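Local coordinates for lectin CEL-I, N-acetyl-D-galactosamine-specific C-type (Cucumaria echinata, PDB 4WQQ), which binds N-acetylgalactosamine and galactose through calcium in its natural form, and is engineered here to recognise mannose, at residues 112-117 with 122-127. The protein carries 3 engineered substitutions. Numbering follows the deposited sequence.
Sequences YGQFRH and AWNDNS. With CA (calcium ion), chain F; MAN (alpha-D-mannopyranose), chain H.
Strands 112-116 and 123-126 pair antiparallel as a beta hairpin, with Y112 facing N126 and Q114 facing N124 in hydrogen-bonded pairs. This is the sugar-binding hairpin of the C-type lectin domain. On one face of the hairpin, Q114 OE1 accepts two hydrogen bonds from side-chain amides. N126 ND2 gives one at 2.9 Å, nearly straight at 171°, and N124 ND2 gives the other at 3.0 Å. Both donors come from the same face of the Q114 amide. These bonds help set both asparagine amides; N126 OD1 also accepts from S127 N. With its CG anti to the backbone N (chi1 177°), N124 sends OD1 to the calcium ion at 2.4 Å. D125 binds the same ion through OD1 and its backbone O, while its OD2 takes a hydrogen bond from N105 N. E102, N104 and E110 complete the protein ligands; E102 and N104 are engineered residues. The R116 guanidinium stacks on the N124 amide, planes 10° apart, and NH2 makes a weak bond to mannose O1. F115 and W123 lie side by side; F115 packs on helix 52-65, and W123 NE1 donates to Q55 OE1 of that helix. Their rings are near parallel but slid apart, with F115 CE1 3.4 Å from W123 NE1. Mannose O3 and O4 both bind the calcium, and O4 also accepts from N124 ND2 at 3.0 Å.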
loop_
_atom_site.group_PDB
_atom_site.type_symbol
_atom_site.label_atom_id
_atom_site.label_comp_id
_atom_site.label_asym_id
_atom_site.label_seq_id
_atom_site.Cartn_x
_atom_site.Cartn_y
_atom_site.Cartn_z
ATOM N N TYR A 112 6.888 7.096 27.449
ATOM C CA TYR A 112 7.114 6.612 26.073
ATOM C C TYR A 112 7.521 5.157 26.086
ATOM O O TYR A 112 8.520 4.782 26.715
ATOM C CB TYR A 112 8.118 7.530 25.293
ATOM C CG TYR A 112 7.632 8.918 25.346
ATOM C CD1 TYR A 112 6.530 9.305 24.567
ATOM C CD2 TYR A 112 8.123 9.806 26.322
ATOM C CE1 TYR A 112 5.978 10.554 24.684
ATOM C CE2 TYR A 112 7.558 11.072 26.440
ATOM C CZ TYR A 112 6.517 11.443 25.613
ATOM O OH TYR A 112 5.960 12.725 25.769
ATOM N N GLY A 113 6.754 4.331 25.392
ATOM C CA GLY A 113 6.956 2.889 25.385
ATOM C C GLY A 113 8.000 2.370 24.399
ATOM O O GLY A 113 8.227 2.975 23.361
ATOM N N GLN A 114 8.702 1.291 24.764
ATOM C CA GLN A 114 9.745 0.724 23.949
ATOM C C GLN A 114 9.904 -0.779 24.297
ATOM O O GLN A 114 9.648 -1.178 25.436
ATOM C CB GLN A 114 11.099 1.473 24.169
ATOM C CG GLN A 114 11.587 1.442 25.613
ATOM C CD GLN A 114 12.840 2.237 25.938
ATOM O OE1 GLN A 114 13.353 2.029 27.012
ATOM N NE2 GLN A 114 13.290 3.174 25.098
ATOM N N PHE A 115 10.326 -1.578 23.337
ATOM C CA PHE A 115 10.850 -2.937 23.647
ATOM C C PHE A 115 12.250 -2.856 24.260
ATOM O O PHE A 115 13.135 -2.116 23.798
ATOM C CB PHE A 115 11.021 -3.765 22.357
ATOM C CG PHE A 115 9.751 -4.226 21.673
ATOM C CD1 PHE A 115 8.488 -3.803 22.016
ATOM C CD2 PHE A 115 9.868 -5.119 20.629
ATOM C CE1 PHE A 115 7.383 -4.239 21.330
ATOM C CE2 PHE A 115 8.762 -5.616 19.983
ATOM C CZ PHE A 115 7.522 -5.178 20.312
ATOM N N ARG A 116 12.495 -3.685 25.253
ATOM C CA ARG A 116 13.845 -4.140 25.589
ATOM C C ARG A 116 14.365 -5.164 24.569
ATOM O O ARG A 116 13.586 -5.785 23.867
ATOM C CB ARG A 116 13.807 -4.821 26.993
ATOM C CG ARG A 116 13.246 -3.857 27.977
ATOM C CD ARG A 116 13.700 -4.045 29.374
ATOM N NE ARG A 116 14.427 -2.834 29.736
ATOM C CZ ARG A 116 14.209 -2.087 30.834
ATOM N NH1 ARG A 116 13.256 -2.395 31.784
ATOM N NH2 ARG A 116 14.963 -1.013 30.981
ATOM N N HIS A 117 15.679 -5.307 24.502
ATOM C CA HIS A 117 16.271 -6.269 23.579
ATOM C C HIS A 117 16.255 -7.681 24.196
ATOM O O HIS A 117 16.620 -8.636 23.507
ATOM C CB HIS A 117 17.703 -5.919 23.142
ATOM C CG HIS A 117 18.761 -6.051 24.191
ATOM N ND1 HIS A 117 18.961 -5.115 25.193
ATOM C CD2 HIS A 117 19.709 -7.018 24.391
ATOM C CE1 HIS A 117 20.022 -5.474 25.910
ATOM N NE2 HIS A 117 20.475 -6.624 25.448
ATOM N N ALA A 122 10.038 -7.540 25.973
ATOM C CA ALA A 122 9.152 -7.002 27.002
ATOM C C ALA A 122 9.375 -5.457 27.132
ATOM O O ALA A 122 10.474 -4.947 26.994
ATOM C CB ALA A 122 9.412 -7.664 28.355
ATOM N N TRP A 123 8.259 -4.771 27.379
ATOM C CA TRP A 123 8.139 -3.346 27.269
ATOM C C TRP A 123 8.621 -2.611 28.524
ATOM O O TRP A 123 8.467 -3.078 29.656
ATOM C CB TRP A 123 6.694 -2.955 27.030
ATOM C CG TRP A 123 5.976 -3.632 25.895
ATOM C CD1 TRP A 123 6.494 -4.484 24.984
ATOM C CD2 TRP A 123 4.603 -3.514 25.605
ATOM N NE1 TRP A 123 5.537 -4.858 24.097
ATOM C CE2 TRP A 123 4.356 -4.283 24.462
ATOM C CE3 TRP A 123 3.567 -2.811 26.176
ATOM C CZ2 TRP A 123 3.115 -4.356 23.898
ATOM C CZ3 TRP A 123 2.322 -2.875 25.623
ATOM C CH2 TRP A 123 2.109 -3.629 24.480
ATOM N N ASN A 124 9.216 -1.424 28.276
ATOM C CA ASN A 124 9.568 -0.458 29.275
ATOM C C ASN A 124 9.015 0.926 28.847
ATOM O O ASN A 124 8.898 1.212 27.645
ATOM C CB ASN A 124 11.059 -0.376 29.345
ATOM C CG ASN A 124 11.532 0.657 30.320
ATOM O OD1 ASN A 124 11.039 0.779 31.435
ATOM N ND2 ASN A 124 12.492 1.459 29.871
ATOM N N ASP A 125 8.660 1.747 29.830
ATOM C CA ASP A 125 8.447 3.158 29.639
ATOM C C ASP A 125 9.753 3.925 29.851
ATOM O O ASP A 125 10.542 3.641 30.783
ATOM C CB ASP A 125 7.286 3.700 30.485
ATOM C CG ASP A 125 7.512 3.530 32.011
ATOM O OD1 ASP A 125 8.339 2.697 32.474
ATOM O OD2 ASP A 125 6.794 4.198 32.739
ATOM N N ASN A 126 9.954 4.934 29.009
ATOM C CA ASN A 126 11.160 5.715 29.123
ATOM C C ASN A 126 10.820 7.204 28.861
ATOM O O ASN A 126 9.668 7.573 28.561
ATOM C CB ASN A 126 12.243 5.135 28.196
ATOM C CG ASN A 126 13.667 5.268 28.769
ATOM O OD1 ASN A 126 14.009 6.270 29.421
ATOM N ND2 ASN A 126 14.532 4.269 28.505
ATOM N N SER A 127 11.828 8.038 28.964
ATOM C CA SER A 127 11.601 9.463 28.974
ATOM C C SER A 127 11.658 10.115 27.598
ATOM O O SER A 127 12.069 9.521 26.641
ATOM C CB SER A 127 12.668 10.098 29.843
ATOM O OG SER A 127 13.888 10.110 29.100
HETATM CA CA CA F . 10.570 2.529 32.986
HETATM C C1 MAN H . 16.074 1.308 34.409
HETATM C C2 MAN H . 14.660 0.991 34.801
HETATM C C3 MAN H . 13.649 1.392 33.737
HETATM C C4 MAN H . 13.969 2.800 33.262
HETATM C C5 MAN H . 15.386 2.764 32.643
HETATM C C6 MAN H . 15.888 4.040 32.012
HETATM O O1 MAN H . 16.372 0.312 33.469
HETATM O O2 MAN H . 14.451 1.793 35.933
HETATM O O3 MAN H . 12.365 1.369 34.353
HETATM O O4 MAN H . 12.965 3.142 32.326
HETATM O O5 MAN H . 16.278 2.595 33.809
HETATM O O6 MAN H . 15.628 4.932 33.077
#